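Local coordinates for protein putative phosphomannomutase (Thermus thermophilus, PDB 1TUO) that probably acts as a magnesium-dependent phosphosugar mutase, moving a phosphate group from one position of a sugar to another, at residues I12-E17 and A135-V140; G102-T107 and V118-A123; Y423-V428 and E444-E449. All coordinates share one frame; numbering follows the deposited sequence.

Contact 1. Residues I12-E17 and A135-V140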
loop_
_atom_site.group_PDB
_atom_site.type_symbol
_atom_site.label_atom_id
_atom_site.label_comp_id
_atom_site.label_asym_id
_atom_site.label_seq_id
_atom_site.Cartn_x
_atom_site.Cartn_y
_atom_site.Cartn_z
ATOM N N ILE A 12 -1.746 -9.721 -24.010
ATOM C CA ILE A 12 -1.864 -8.981 -22.760
ATOM C C ILE A 12 -1.642 -9.884 -21.554
ATOM O O ILE A 12 -2.574 -10.539 -21.081
ATOM C CB ILE A 12 -3.255 -8.326 -22.639
ATOM C CG1 ILE A 12 -3.462 -7.330 -23.781
ATOM C CG2 ILE A 12 -3.389 -7.632 -21.296
ATOM C CD1 ILE A 12 -4.842 -6.719 -23.817
ATOM N N ARG A 13 -0.409 -9.918 -21.058
ATOM C CA ARG A 13 -0.075 -10.748 -19.905
ATOM C C ARG A 13 -0.107 -9.924 -18.622
ATOM O O ARG A 13 0.447 -8.827 -18.564
ATOM C CB ARG A 13 1.316 -11.364 -20.076
ATOM C CG ARG A 13 1.535 -12.053 -21.414
ATOM C CD ARG A 13 2.870 -12.789 -21.447
ATOM N NE ARG A 13 3.183 -13.295 -22.782
ATOM C CZ ARG A 13 2.420 -14.144 -23.466
ATOM N NH1 ARG A 13 2.794 -14.543 -24.675
ATOM N NH2 ARG A 13 1.287 -14.598 -22.945
ATOM N N PHE A 14 -0.752 -10.459 -17.593
ATOM C CA PHE A 14 -0.844 -9.761 -16.318
ATOM C C PHE A 14 0.456 -9.861 -15.530
ATOM O O PHE A 14 1.316 -10.690 -15.832
ATOM C CB PHE A 14 -1.994 -10.325 -15.482
ATOM C CG PHE A 14 -3.361 -9.993 -16.019
ATOM C CD1 PHE A 14 -4.491 -10.186 -15.227
ATOM C CD2 PHE A 14 -3.524 -9.498 -17.310
ATOM C CE1 PHE A 14 -5.759 -9.891 -15.713
ATOM C CE2 PHE A 14 -4.789 -9.201 -17.803
ATOM C CZ PHE A 14 -5.909 -9.399 -17.000
ATOM N N GLY A 15 0.593 -9.011 -14.515
ATOM C CA GLY A 15 1.792 -9.019 -13.697
ATOM C C GLY A 15 1.479 -8.891 -12.222
ATOM O O GLY A 15 1.377 -7.782 -11.695
ATOM N N THR A 16 1.334 -10.030 -11.551
ATOM C CA THR A 16 1.023 -10.051 -10.126
ATOM C C THR A 16 -0.184 -9.158 -9.875
ATOM O O THR A 16 -0.054 -8.040 -9.374
ATOM C CB THR A 16 2.214 -9.552 -9.282
ATOM O OG1 THR A 16 3.353 -10.386 -9.527
ATOM C CG2 THR A 16 1.876 -9.600 -7.798
ATOM N N GLU A 17 -1.357 -9.667 -10.242
ATOM C CA GLU A 17 -2.612 -8.946 -10.083
ATOM C C GLU A 17 -2.724 -7.766 -11.045
ATOM O O GLU A 17 -1.995 -6.776 -10.931
ATOM C CB GLU A 17 -2.772 -8.465 -8.637
ATOM C CG GLU A 17 -3.196 -9.554 -7.650
ATOM C CD GLU A 17 -2.340 -10.808 -7.736
ATOM O OE1 GLU A 17 -2.365 -11.476 -8.792
ATOM O OE2 GLU A 17 -1.643 -11.127 -6.749
ATOM N N ALA A 135 -7.797 -16.435 -14.626
ATOM C CA ALA A 135 -9.049 -16.641 -15.343
ATOM C C ALA A 135 -9.375 -15.458 -16.254
ATOM O O ALA A 135 -9.802 -15.634 -17.397
ATOM C CB ALA A 135 -10.179 -16.870 -14.348
ATOM N N ILE A 136 -9.175 -14.249 -15.743
ATOM C CA ILE A 136 -9.444 -13.050 -16.523
ATOM C C ILE A 136 -8.453 -12.943 -17.689
ATOM O O ILE A 136 -8.834 -12.634 -18.819
ATOM C CB ILE A 136 -9.346 -11.785 -15.622
ATOM C CG1 ILE A 136 -10.464 -11.819 -14.571
ATOM C CG2 ILE A 136 -9.454 -10.532 -16.464
ATOM C CD1 ILE A 136 -10.285 -10.807 -13.433
ATOM N N GLU A 137 -7.184 -13.216 -17.406
ATOM C CA GLU A 137 -6.137 -13.143 -18.424
ATOM C C GLU A 137 -6.440 -14.084 -19.586
ATOM O O GLU A 137 -6.245 -13.742 -20.752
ATOM C CB GLU A 137 -4.788 -13.524 -17.817
ATOM C CG GLU A 137 -3.620 -13.441 -18.790
ATOM C CD GLU A 137 -2.346 -14.026 -18.208
ATOM O OE1 GLU A 137 -1.289 -13.380 -18.327
ATOM O OE2 GLU A 137 -2.403 -15.135 -17.635
ATOM N N ALA A 138 -6.922 -15.274 -19.249
ATOM C CA ALA A 138 -7.238 -16.275 -20.261
ATOM C C ALA A 138 -8.342 -15.833 -21.217
ATOM O O ALA A 138 -8.395 -16.289 -22.361
ATOM C CB ALA A 138 -7.632 -17.586 -19.578
ATOM N N LEU A 139 -9.214 -14.941 -20.755
ATOM C CA LEU A 139 -10.331 -14.465 -21.564
ATOM C C LEU A 139 -10.081 -13.218 -22.411
ATOM O O LEU A 139 -11.000 -12.719 -23.057
ATOM C CB LEU A 139 -11.543 -14.221 -20.665
ATOM C CG LEU A 139 -12.138 -15.471 -20.015
ATOM C CD1 LEU A 139 -13.145 -15.056 -18.950
ATOM C CD2 LEU A 139 -12.806 -16.328 -21.088
ATOM N N VAL A 140 -8.854 -12.712 -22.417
ATOM C CA VAL A 140 -8.554 -11.525 -23.217
ATOM C C VAL A 140 -8.643 -11.872 -24.701
ATOM O O VAL A 140 -7.914 -12.735 -25.189
ATOM C CB VAL A 140 -7.144 -10.974 -22.912
ATOM C CG1 VAL A 140 -6.834 -9.803 -23.841
ATOM C CG2 VAL A 140 -7.068 -10.512 -21.460
HETATM O O HOH W 1 -4.045 -12.625 -22.136
#
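Phe14 and Glu137 mark one close approach of the backbones, their CA atoms 6.6 Å apart, where the irregular segment 12-17 passes the last turn of helix 130-138. A second lies between Ile12 and Val140, just past the helix. One water joins the main chains by donating to Ile12 O and to Glu137 O, each at 2.8 Å. Glu137 suits this place because it serves twice. Its CB sits 4.0 Å from the centroid of the Phe14 ring, almost on the ring normal, as a CH-pi contact. With CG anti to the backbone N (chi1 -178°) and the chain extended, its carboxylate then reaches past the ring to the loop, where OE1 accepts Phe14 N at 3.1 Å with an angle of 155° at the hydrogen. The N-H arrives from above the carboxylate plane. Ile136 CG2 meets the edge of the same ring, 3.8 Å from Phe14 CZ, and the two side chains cross at about a right angle. Farther along, Ile12 CD1 packs on Val140 CG1 at 3.7 Å. Leu35 and Tyr39 of helix 29-45 touch Phe14 and Ile136 respectively. This is a loop docked against a helix end in the first alpha/beta/alpha domain of a phosphohexose mutase.

Contact 2. Residues G102-T107 and V118-A123; sequences GGAMLT and VKFKDA
The ring of Phe120 turns its edge to Gly103 O, with CD1 3.9 Å from that oxygen, and carries Val118 CG1 of its own strand over one face, 3.6 Å above the plane and offset toward the rim. Ala104 CB approaches the ring obliquely, 4.0 Å from Phe120 CE1. The two strands form an antiparallel beta hairpin in the mixed sheet of the first alpha/beta/alpha domain. The loop between them carries the sequence TASHNP, characteristic of the phosphoserine loop of this enzyme family. Gly103 with Lys121 and Met105 with Lys119 are hydrogen-bonded pairs, the shorter bond of the first running from Lys121 N to Gly103 O at 2.8 Å. Ala104, Leu106, Val118 and Phe120 share a face packed on helices 29-45 and 61-75, which suits their apolar character; there Leu106 CD1 lies beside Val118 CG2 at 3.8 Å. Met105 and Lys121 meet helix 88-97 on the other face, and Lys121 NZ goes on to a salt bridge with Glu345. Glycine fits position 102 because a side chain would press on Lys121 O, already 3.3 Å from Gly102 CA. At the loop end, Thr107 turns OG1 to the side opposite its own N (chi1 -174°) and bonds through it to Asp56 OD1 and Ser109 N, leaving CG2 to rest against Lys119 CD at 4.1 Å.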
loop_
_atom_site.group_PDB
_atom_site.type_symbol
_atom_site.label_atom_id
_atom_site.label_comp_id
_atom_site.label_asym_id
_atom_site.label_seq_id
_atom_site.Cartn_x
_atom_site.Cartn_y
_atom_site.Cartn_z
ATOM N N GLY A 102 -17.382 -7.138 -7.730
ATOM C CA GLY A 102 -15.966 -6.843 -7.840
ATOM C C GLY A 102 -15.718 -5.385 -8.144
ATOM O O GLY A 102 -16.655 -4.599 -8.240
ATOM N N GLY A 103 -14.447 -5.033 -8.308
ATOM C CA GLY A 103 -14.089 -3.659 -8.610
ATOM C C GLY A 103 -12.849 -3.597 -9.480
ATOM O O GLY A 103 -12.047 -4.532 -9.503
ATOM N N ALA A 104 -12.701 -2.491 -10.201
ATOM C CA ALA A 104 -11.549 -2.290 -11.067
ATOM C C ALA A 104 -11.003 -0.912 -10.756
ATOM O O ALA A 104 -11.746 0.060 -10.722
ATOM C CB ALA A 104 -11.963 -2.372 -12.527
ATOM N N MET A 105 -9.703 -0.833 -10.523
ATOM C CA MET A 105 -9.090 0.451 -10.212
ATOM C C MET A 105 -8.016 0.810 -11.236
ATOM O O MET A 105 -7.086 0.056 -11.491
ATOM C CB MET A 105 -8.470 0.358 -8.818
ATOM C CG MET A 105 -7.741 1.641 -8.415
ATOM S SD MET A 105 -8.875 2.934 -7.894
ATOM C CE MET A 105 -7.675 4.264 -7.727
ATOM N N LEU A 106 -8.169 1.991 -11.827
ATOM C CA LEU A 106 -7.201 2.476 -12.801
ATOM C C LEU A 106 -6.115 3.183 -11.997
ATOM O O LEU A 106 -6.319 4.285 -11.470
ATOM C CB LEU A 106 -7.856 3.453 -13.787
ATOM C CG LEU A 106 -8.547 2.860 -15.025
ATOM C CD1 LEU A 106 -7.492 2.252 -15.954
ATOM C CD2 LEU A 106 -9.581 1.808 -14.611
ATOM N N THR A 107 -4.969 2.523 -11.882
ATOM C CA THR A 107 -3.849 3.069 -11.140
ATOM C C THR A 107 -2.584 2.272 -11.410
ATOM O O THR A 107 -2.645 1.130 -11.867
ATOM C CB THR A 107 -4.126 3.037 -9.608
ATOM O OG1 THR A 107 -3.077 3.714 -8.910
ATOM C CG2 THR A 107 -4.188 1.596 -9.101
ATOM N N VAL A 118 -4.585 -1.619 -14.502
ATOM C CA VAL A 118 -5.888 -1.921 -13.949
ATOM C C VAL A 118 -5.670 -2.955 -12.856
ATOM O O VAL A 118 -5.038 -3.987 -13.079
ATOM C CB VAL A 118 -6.852 -2.487 -15.011
ATOM C CG1 VAL A 118 -8.230 -2.705 -14.385
ATOM C CG2 VAL A 118 -6.959 -1.523 -16.194
ATOM N N LYS A 119 -6.157 -2.650 -11.661
ATOM C CA LYS A 119 -6.032 -3.560 -10.529
ATOM C C LYS A 119 -7.439 -3.983 -10.114
ATOM O O LYS A 119 -8.276 -3.143 -9.770
ATOM C CB LYS A 119 -5.312 -2.872 -9.373
ATOM C CG LYS A 119 -3.823 -2.642 -9.636
ATOM C CD LYS A 119 -3.093 -2.273 -8.357
ATOM C CE LYS A 119 -1.590 -2.270 -8.551
ATOM N NZ LYS A 119 -0.887 -1.933 -7.283
ATOM N N PHE A 120 -7.678 -5.289 -10.138
ATOM C CA PHE A 120 -8.985 -5.859 -9.817
ATOM C C PHE A 120 -9.135 -6.256 -8.355
ATOM O O PHE A 120 -8.188 -6.725 -7.720
ATOM C CB PHE A 120 -9.240 -7.086 -10.702
ATOM C CG PHE A 120 -9.300 -6.769 -12.171
ATOM C CD1 PHE A 120 -10.368 -6.053 -12.695
ATOM C CD2 PHE A 120 -8.278 -7.176 -13.026
ATOM C CE1 PHE A 120 -10.430 -5.739 -14.057
ATOM C CE2 PHE A 120 -8.332 -6.864 -14.399
ATOM C CZ PHE A 120 -9.410 -6.146 -14.908
ATOM N N LYS A 121 -10.346 -6.073 -7.842
ATOM C CA LYS A 121 -10.671 -6.392 -6.455
ATOM C C LYS A 121 -11.838 -7.371 -6.474
ATOM O O LYS A 121 -12.704 -7.273 -7.342
ATOM C CB LYS A 121 -11.125 -5.132 -5.713
ATOM C CG LYS A 121 -10.239 -3.902 -5.914
ATOM C CD LYS A 121 -8.808 -4.173 -5.478
ATOM C CE LYS A 121 -7.948 -2.918 -5.603
ATOM N NZ LYS A 121 -6.554 -3.186 -5.176
ATOM N N ASP A 122 -11.879 -8.308 -5.531
ATOM C CA ASP A 122 -13.013 -9.219 -5.507
ATOM C C ASP A 122 -14.056 -8.716 -4.511
ATOM O O ASP A 122 -13.901 -7.643 -3.926
ATOM C CB ASP A 122 -12.569 -10.664 -5.205
ATOM C CG ASP A 122 -11.975 -10.839 -3.827
ATOM O OD1 ASP A 122 -11.304 -11.877 -3.624
ATOM O OD2 ASP A 122 -12.183 -9.977 -2.943
ATOM N N ALA A 123 -15.122 -9.486 -4.325
ATOM C CA ALA A 123 -16.213 -9.087 -3.438
ATOM C C ALA A 123 -15.844 -8.757 -1.997
ATOM O O ALA A 123 -16.600 -8.061 -1.310
ATOM C CB ALA A 123 -17.290 -10.154 -3.456
#

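Contact 3. Residues Y423-V428 and E444-E449; sequences YEEAWV and EAQSPE
Trp427 and Glu444 form a hydrogen-bonded antiparallel pair at the open end of the beta hairpin made by strands 426-431 and 440-445, in the sheet of the C-terminal domain. Trp427 N donates to Glu444 O at 2.9 Å, and Glu444 N returns a bond to Trp427 O at 3.1 Å. Beside this pair two alanines face each other: Ala426 CB lies 4.1 Å from Ala445 CB, and both methyls also touch Leu454 of helix 448-459, so small residues let the helix lie close to the sheet. Farther on, the backbones come near without bonding. Glu425 O and Gln446 N, 3.6 Å apart, are buried without a partner in the model. On the face carrying Trp427 and Glu444, the six-membered part of the indole leans on the glutamate stem, with CE3 3.4 Å from Glu444 CB. A first torsion of 174° swings the Glu444 chain away from its own backbone N, and the extended chain lays the carboxylate alongside the edge of the six-membered ring, its plane 77° from the ring. Lys420 makes a cation-pi contact with the indole and Trp295 packs against it. Replacing Trp427 by an alanine would probably open a gap beside Glu444 CB and Trp295 and leave Lys420 without its aromatic partner. The buried carboxylate is gripped by three bonds, OE1 to Trp295 N and OE2 to Thr294 OG1 and His381 ND1, which fix its rotation and would be expected to stabilise its negative charge.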
loop_
_atom_site.group_PDB
_atom_site.type_symbol
_atom_site.label_atom_id
_atom_site.label_comp_id
_atom_site.label_asym_id
_atom_site.label_seq_id
_atom_site.Cartn_x
_atom_site.Cartn_y
_atom_site.Cartn_z
ATOM N N TYR A 423 22.352 -14.119 8.965
ATOM C CA TYR A 423 23.527 -13.839 9.777
ATOM C C TYR A 423 23.040 -13.521 11.175
ATOM O O TYR A 423 21.842 -13.358 11.402
ATOM C CB TYR A 423 24.283 -12.620 9.239
ATOM C CG TYR A 423 24.801 -12.771 7.835
ATOM C CD1 TYR A 423 25.988 -13.458 7.578
ATOM C CD2 TYR A 423 24.104 -12.234 6.755
ATOM C CE1 TYR A 423 26.464 -13.601 6.284
ATOM C CE2 TYR A 423 24.571 -12.373 5.460
ATOM C CZ TYR A 423 25.754 -13.057 5.232
ATOM O OH TYR A 423 26.223 -13.179 3.948
ATOM N N GLU A 424 23.970 -13.444 12.117
ATOM C CA GLU A 424 23.612 -13.092 13.475
ATOM C C GLU A 424 23.449 -11.575 13.432
ATOM O O GLU A 424 24.398 -10.854 13.118
ATOM C CB GLU A 424 24.737 -13.473 14.441
ATOM C CG GLU A 424 24.457 -13.140 15.898
ATOM C CD GLU A 424 23.356 -13.997 16.500
ATOM O OE1 GLU A 424 23.006 -13.771 17.678
ATOM O OE2 GLU A 424 22.843 -14.896 15.799
ATOM N N GLU A 425 22.239 -11.099 13.707
ATOM C CA GLU A 425 21.960 -9.664 13.710
ATOM C C GLU A 425 21.932 -8.995 12.328
ATOM O O GLU A 425 21.869 -7.770 12.235
ATOM C CB GLU A 425 22.972 -8.944 14.609
ATOM C CG GLU A 425 22.983 -9.441 16.048
ATOM C CD GLU A 425 24.055 -8.771 16.890
ATOM O OE1 GLU A 425 24.071 -7.523 16.950
ATOM O OE2 GLU A 425 24.878 -9.491 17.492
ATOM N N ALA A 426 21.976 -9.786 11.259
ATOM C CA ALA A 426 21.931 -9.231 9.908
ATOM C C ALA A 426 21.344 -10.213 8.891
ATOM O O ALA A 426 21.484 -11.428 9.030
ATOM C CB ALA A 426 23.324 -8.798 9.470
ATOM N N TRP A 427 20.681 -9.671 7.873
ATOM C CA TRP A 427 20.079 -10.478 6.822
ATOM C C TRP A 427 20.249 -9.794 5.469
ATOM O O TRP A 427 20.122 -8.573 5.352
ATOM C CB TRP A 427 18.583 -10.725 7.126
ATOM C CG TRP A 427 17.608 -10.297 6.037
ATOM C CD1 TRP A 427 17.675 -10.595 4.702
ATOM C CD2 TRP A 427 16.432 -9.491 6.201
ATOM N NE1 TRP A 427 16.625 -10.022 4.029
ATOM C CE2 TRP A 427 15.844 -9.340 4.924
ATOM C CE3 TRP A 427 15.815 -8.882 7.304
ATOM C CZ2 TRP A 427 14.675 -8.605 4.718
ATOM C CZ3 TRP A 427 14.650 -8.151 7.097
ATOM C CH2 TRP A 427 14.095 -8.019 5.813
ATOM N N VAL A 428 20.540 -10.596 4.451
ATOM C CA VAL A 428 20.714 -10.097 3.095
ATOM C C VAL A 428 19.846 -10.923 2.158
ATOM O O VAL A 428 20.014 -12.139 2.055
ATOM C CB VAL A 428 22.178 -10.209 2.638
ATOM C CG1 VAL A 428 22.323 -9.654 1.233
ATOM C CG2 VAL A 428 23.081 -9.461 3.609
ATOM N N GLU A 444 19.036 -5.770 6.054
ATOM C CA GLU A 444 18.704 -5.303 7.385
ATOM C C GLU A 444 19.881 -5.678 8.273
ATOM O O GLU A 444 20.383 -6.807 8.218
ATOM C CB GLU A 444 17.433 -5.961 7.936
ATOM C CG GLU A 444 17.192 -5.561 9.386
ATOM C CD GLU A 444 15.830 -5.957 9.907
ATOM O OE1 GLU A 444 15.377 -7.080 9.599
ATOM O OE2 GLU A 444 15.225 -5.145 10.641
ATOM N N ALA A 445 20.333 -4.723 9.081
ATOM C CA ALA A 445 21.444 -4.949 9.995
ATOM C C ALA A 445 21.296 -4.023 11.198
ATOM O O ALA A 445 20.378 -3.202 11.245
ATOM C CB ALA A 445 22.775 -4.700 9.283
ATOM N N GLN A 446 22.208 -4.147 12.155
ATOM C CA GLN A 446 22.159 -3.348 13.373
ATOM C C GLN A 446 22.475 -1.862 13.210
ATOM O O GLN A 446 22.041 -1.046 14.020
ATOM C CB GLN A 446 23.094 -3.950 14.422
ATOM C CG GLN A 446 22.553 -3.892 15.845
ATOM C CD GLN A 446 21.389 -4.849 16.077
ATOM O OE1 GLN A 446 20.836 -4.918 17.177
ATOM N NE2 GLN A 446 21.016 -5.594 15.040
ATOM N N SER A 447 23.221 -1.503 12.169
ATOM C CA SER A 447 23.575 -0.102 11.953
ATOM C C SER A 447 23.535 0.253 10.475
ATOM O O SER A 447 23.611 -0.629 9.618
ATOM C CB SER A 447 24.981 0.169 12.482
ATOM O OG SER A 447 25.940 -0.539 11.712
ATOM N N PRO A 448 23.415 1.553 10.155
ATOM C CA PRO A 448 23.377 1.950 8.746
ATOM C C PRO A 448 24.736 1.674 8.102
ATOM O O PRO A 448 24.818 1.425 6.904
ATOM C CB PRO A 448 23.081 3.450 8.807
ATOM C CG PRO A 448 22.401 3.627 10.138
ATOM C CD PRO A 448 23.183 2.713 11.035
ATOM N N GLU A 449 25.796 1.731 8.904
ATOM C CA GLU A 449 27.137 1.489 8.385
ATOM C C GLU A 449 27.309 0.047 7.954
ATOM O O GLU A 449 27.909 -0.223 6.911
ATOM C CB GLU A 449 28.207 1.849 9.425
ATOM C CG GLU A 449 28.333 3.347 9.649
ATOM C CD GLU A 449 27.098 3.942 10.286
ATOM O OE1 GLU A 449 26.734 5.080 9.922
ATOM O OE2 GLU A 449 26.494 3.274 11.155
#

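From the N terminus, the chain first lays down segment 12-17, which waits until residues 135-140 return to it, so contact 1 closes a long loop of 117 intervening residues. Contact 2 falls within that loop as a short hairpin closure over ten residues. The two also meet in space: Phe14 CE1 and Ile136 CD1 approach Phe120 CE2 and CD2 respectively, each at 4.2 Å, joining the docked loop and helix end to the central sheet of the first domain. Contact 3 follows in series, a hairpin of the C-terminal domain. Its centre is about 38 Å from the centres of both others, and no atoms touch; it belongs to the separate C-terminal domain.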